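Pol protein (Human T-cell leukemia virus type I, PDB 6TJU) probably binds DNA through this SH3-like C-terminal domain of the viral integrase, part of the machinery that inserts the viral genome into host DNA. Local coordinates at residues Trp12-Leu17 / Lys57-Pro62. Sequence-based numbering, arbitrary orientation.
Sequences WYYFKL and KRAACP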
ATOM      1  N   TRP A  12       4.723   5.243   2.256  1.00 44.28           N
ATOM      2  CA  TRP A  12       3.483   4.805   2.938  1.00 40.80           C
ATOM      3  C   TRP A  12       2.296   5.118   2.050  1.00 40.05           C
ATOM      4  O   TRP A  12       2.231   6.220   1.512  1.00 42.59           O
ATOM      5  CB  TRP A  12       3.312   5.512   4.284  1.00 39.48           C
ATOM      6  CG  TRP A  12       4.375   5.149   5.253  1.00 40.82           C
ATOM      7  CD1 TRP A  12       5.720   5.330   5.113  1.00 45.75           C
ATOM      8  CD2 TRP A  12       4.196   4.461   6.483  1.00 39.23           C
ATOM      9  NE1 TRP A  12       6.373   4.841   6.197  1.00 40.47           N
ATOM     10  CE2 TRP A  12       5.471   4.295   7.056  1.00 42.48           C
ATOM     11  CE3 TRP A  12       3.092   3.969   7.152  1.00 38.78           C
ATOM     12  CZ2 TRP A  12       5.660   3.682   8.288  1.00 38.60           C
ATOM     13  CZ3 TRP A  12       3.264   3.408   8.384  1.00 34.52           C
ATOM     14  CH2 TRP A  12       4.532   3.245   8.932  1.00 35.63           C
ATOM     15  N   TYR A  13       1.346   4.188   1.983  1.00 39.72           N
ATOM     16  CA  TYR A  13       0.229   4.315   1.051  1.00 38.40           C
ATOM     17  C   TYR A  13      -1.085   3.881   1.665  1.00 34.75           C
ATOM     18  O   TYR A  13      -1.202   2.787   2.261  1.00 33.56           O
ATOM     19  CB  TYR A  13       0.416   3.501  -0.231  1.00 37.78           C
ATOM     20  CG  TYR A  13       1.641   3.785  -1.042  1.00 42.96           C
ATOM     21  CD1 TYR A  13       1.617   4.708  -2.076  1.00 44.03           C
ATOM     22  CD2 TYR A  13       2.780   3.020  -0.874  1.00 41.75           C
ATOM     23  CE1 TYR A  13       2.732   4.950  -2.851  1.00 45.59           C
ATOM     24  CE2 TYR A  13       3.890   3.227  -1.645  1.00 46.12           C
ATOM     25  CZ  TYR A  13       3.876   4.199  -2.640  1.00 54.44           C
ATOM     26  OH  TYR A  13       5.001   4.375  -3.424  1.00 54.70           O
ATOM     27  N   TYR A  14      -2.099   4.684   1.410  1.00 35.70           N
ATOM     28  CA  TYR A  14      -3.498   4.194   1.353  1.00 35.23           C
ATOM     29  C   TYR A  14      -3.607   3.251   0.148  1.00 35.22           C
ATOM     30  O   TYR A  14      -2.956   3.473  -0.874  1.00 38.92           O
ATOM     31  CB  TYR A  14      -4.487   5.350   1.213  1.00 38.43           C
ATOM     32  CG  TYR A  14      -4.545   6.341   2.356  1.00 38.10           C
ATOM     33  CD1 TYR A  14      -5.326   6.095   3.487  1.00 40.37           C
ATOM     34  CD2 TYR A  14      -3.832   7.536   2.304  1.00 41.20           C
ATOM     35  CE1 TYR A  14      -5.431   7.029   4.500  1.00 41.06           C
ATOM     36  CE2 TYR A  14      -3.915   8.471   3.329  1.00 43.14           C
ATOM     37  CZ  TYR A  14      -4.714   8.216   4.436  1.00 43.28           C
ATOM     38  OH  TYR A  14      -4.802   9.092   5.488  1.00 43.31           O
ATOM     39  N   PHE A  15      -4.417   2.200   0.277  1.00 35.86           N
ATOM     40  CA  PHE A  15      -4.571   1.178  -0.767  1.00 39.70           C
ATOM     41  C   PHE A  15      -6.016   0.672  -0.820  1.00 41.82           C
ATOM     42  O   PHE A  15      -6.736   0.670   0.214  1.00 37.41           O
ATOM     43  CB  PHE A  15      -3.511   0.061  -0.613  1.00 37.50           C
ATOM     44  CG  PHE A  15      -3.710  -0.869   0.555  1.00 35.33           C
ATOM     45  CD1 PHE A  15      -3.219  -0.519   1.811  1.00 36.96           C
ATOM     46  CD2 PHE A  15      -4.399  -2.063   0.424  1.00 41.45           C
ATOM     47  CE1 PHE A  15      -3.413  -1.340   2.908  1.00 39.06           C
ATOM     48  CE2 PHE A  15      -4.622  -2.868   1.540  1.00 39.95           C
ATOM     49  CZ  PHE A  15      -4.125  -2.511   2.771  1.00 38.26           C
ATOM     50  N   LYS A  16      -6.420   0.264  -2.033  1.00 47.53           N
ATOM     51  CA  LYS A  16      -7.618  -0.568  -2.290  1.00 51.62           C
ATOM     52  C   LYS A  16      -7.143  -1.885  -2.902  1.00 60.57           C
ATOM     53  O   LYS A  16      -6.112  -1.901  -3.577  1.00 60.66           O
ATOM     54  CB  LYS A  16      -8.598   0.207  -3.178  1.00 47.19           C
ATOM     55  CG  LYS A  16      -9.343   1.285  -2.434  1.00 50.01           C
ATOM     56  CD  LYS A  16     -10.377   2.031  -3.242  1.00 50.48           C
ATOM     57  CE  LYS A  16     -11.096   3.017  -2.338  1.00 48.82           C
ATOM     58  NZ  LYS A  16     -12.156   3.775  -3.042  1.00 58.51           N
ATOM     59  N   LEU A  17      -7.846  -2.974  -2.645  1.00 64.45           N
ATOM     60  CA  LEU A  17      -7.422  -4.272  -3.216  1.00 74.07           C
ATOM     61  C   LEU A  17      -7.893  -4.375  -4.650  1.00 79.44           C
ATOM     62  O   LEU A  17      -9.077  -4.174  -4.910  1.00 88.77           O
ATOM     63  CB  LEU A  17      -8.013  -5.390  -2.383  1.00 78.77           C
ATOM     64  CG  LEU A  17      -7.469  -5.394  -0.966  1.00 77.49           C
ATOM     65  CD1 LEU A  17      -8.579  -5.707   0.033  1.00 80.87           C
ATOM     66  CD2 LEU A  17      -6.291  -6.345  -0.864  1.00 66.52           C
ATOM     67  N   LYS A  57      -2.641   5.686  -2.868  1.00 41.66           N
ATOM     68  CA  LYS A  57      -2.483   7.132  -2.610  1.00 46.02           C
ATOM     69  C   LYS A  57      -1.314   7.281  -1.640  1.00 44.65           C
ATOM     70  O   LYS A  57      -1.324   6.625  -0.589  1.00 46.42           O
ATOM     71  CB  LYS A  57      -3.772   7.787  -2.080  1.00 43.53           C
ATOM     72  CG  LYS A  57      -4.969   7.809  -3.012  1.00 49.83           C
ATOM     73  CD  LYS A  57      -4.893   8.822  -4.122  1.00 50.01           C
ATOM     74  CE  LYS A  57      -6.147   8.756  -4.957  1.00 58.94           C
ATOM     75  NZ  LYS A  57      -6.118   9.760  -6.050  1.00 67.64           N
ATOM     76  N   ARG A  58      -0.347   8.114  -2.007  1.00 49.22           N
ATOM     77  CA  ARG A  58       0.874   8.405  -1.219  1.00 46.69           C
ATOM     78  C   ARG A  58       0.534   9.251   0.028  1.00 48.42           C
ATOM     79  O   ARG A  58       0.154  10.452  -0.082  1.00 52.06           O
ATOM     80  CB  ARG A  58       1.863   9.068  -2.177  1.00 52.20           C
ATOM     81  CG  ARG A  58       3.129   9.567  -1.515  1.00 56.99           C
ATOM     82  CD  ARG A  58       3.946   8.424  -0.999  1.00 63.95           C
ATOM     83  NE  ARG A  58       5.287   8.921  -0.761  1.00 72.01           N
ATOM     84  CZ  ARG A  58       6.203   9.094  -1.699  1.00 72.57           C
ATOM     85  NH1 ARG A  58       5.928   8.824  -2.962  1.00 74.04           N
ATOM     86  NH2 ARG A  58       7.399   9.542  -1.361  1.00 84.86           N
ATOM     87  N   ALA A  59       0.724   8.668   1.210  1.00 41.04           N
ATOM     88  CA  ALA A  59       0.573   9.360   2.498  1.00 42.79           C
ATOM     89  C   ALA A  59       1.906   9.969   2.890  1.00 46.35           C
ATOM     90  O   ALA A  59       2.901   9.519   2.379  1.00 48.66           O
ATOM     91  CB  ALA A  59       0.074   8.399   3.551  1.00 45.70           C
ATOM     92  N   ALA A  60       1.888  10.972   3.765  1.00 50.74           N
ATOM     93  CA  ALA A  60       3.117  11.572   4.340  1.00 52.04           C
ATOM     94  C   ALA A  60       3.829  10.500   5.157  1.00 50.23           C
ATOM     95  O   ALA A  60       3.160   9.700   5.801  1.00 54.42           O
ATOM     96  CB  ALA A  60       2.787  12.775   5.201  1.00 57.79           C
ATOM     97  N   CYS A  61       5.142  10.460   5.107  1.00 49.62           N
ATOM     98  CA  CYS A  61       5.944   9.482   5.869  1.00 57.06           C
ATOM     99  C   CYS A  61       5.848   9.833   7.357  1.00 54.09           C
ATOM    100  O   CYS A  61       6.010  10.994   7.714  1.00 55.52           O
ATOM    101  CB  CYS A  61       7.381   9.531   5.365  1.00 59.40           C
ATOM    102  SG  CYS A  61       8.445   8.223   6.033  1.00 67.61           S
ATOM    103  N   PRO A  62       5.546   8.892   8.283  1.00 52.17           N
ATOM    104  CA  PRO A  62       5.641   9.188   9.717  1.00 53.30           C
ATOM    105  C   PRO A  62       7.095   9.296  10.204  1.00 53.49           C
ATOM    106  O   PRO A  62       8.023   8.834   9.506  1.00 58.18           O
ATOM    107  CB  PRO A  62       4.854   8.035  10.367  1.00 50.99           C
ATOM    108  CG  PRO A  62       5.057   6.893   9.398  1.00 52.70           C
ATOM    109  CD  PRO A  62       5.030   7.541   8.027  1.00 54.26           C
TER
HETATM  110  O   HOH W   1       5.316   7.926   2.275  1.00 44.94           O
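Over one face of the Trp12 indole lies the ring of Pro62, its CD 3.4 Å from the centroid of the five-membered ring and almost on the ring normal, a CH-pi contact, while CG reaches over the benzo half, 3.5 Å from Trp12 CZ2. Cys61 SG approaches the same indole obliquely, 4.0 Å from NE1, as a sulfur-aromatic contact. The Tyr14 ring has Lys57 O at its edge and Ala59 CB oblique to it; Lys57 O also lies at the edge of the Tyr13 ring, near its plane, and Tyr13 CE1 touches Arg58 CD. A chi1 of -65° sets the indole beside the backbone N of Trp12, with Pro62 over one of its faces. The backbones between them pair antiparallel, with Trp12 and Tyr14 on one face of the sheet and Tyr13 with Arg58 on the other: Lys57 N donates to Tyr14 O at 3.0 Å and Ala59 N to Trp12 O at 2.9 Å, whereas the return bond from Tyr14 N to Lys57 O is weak. At the same Trp12-Ala59 pair, a water accepts from Trp12 N and donates to Ala59 O, taking the place of a direct return bond. Strand 12-15 is the central strand of a three-stranded antiparallel sheet, flanked by 26-30 and 56-59; Tyr13 packs on Ile41 of strand 38-42, its hydroxyl bonded to Glu34.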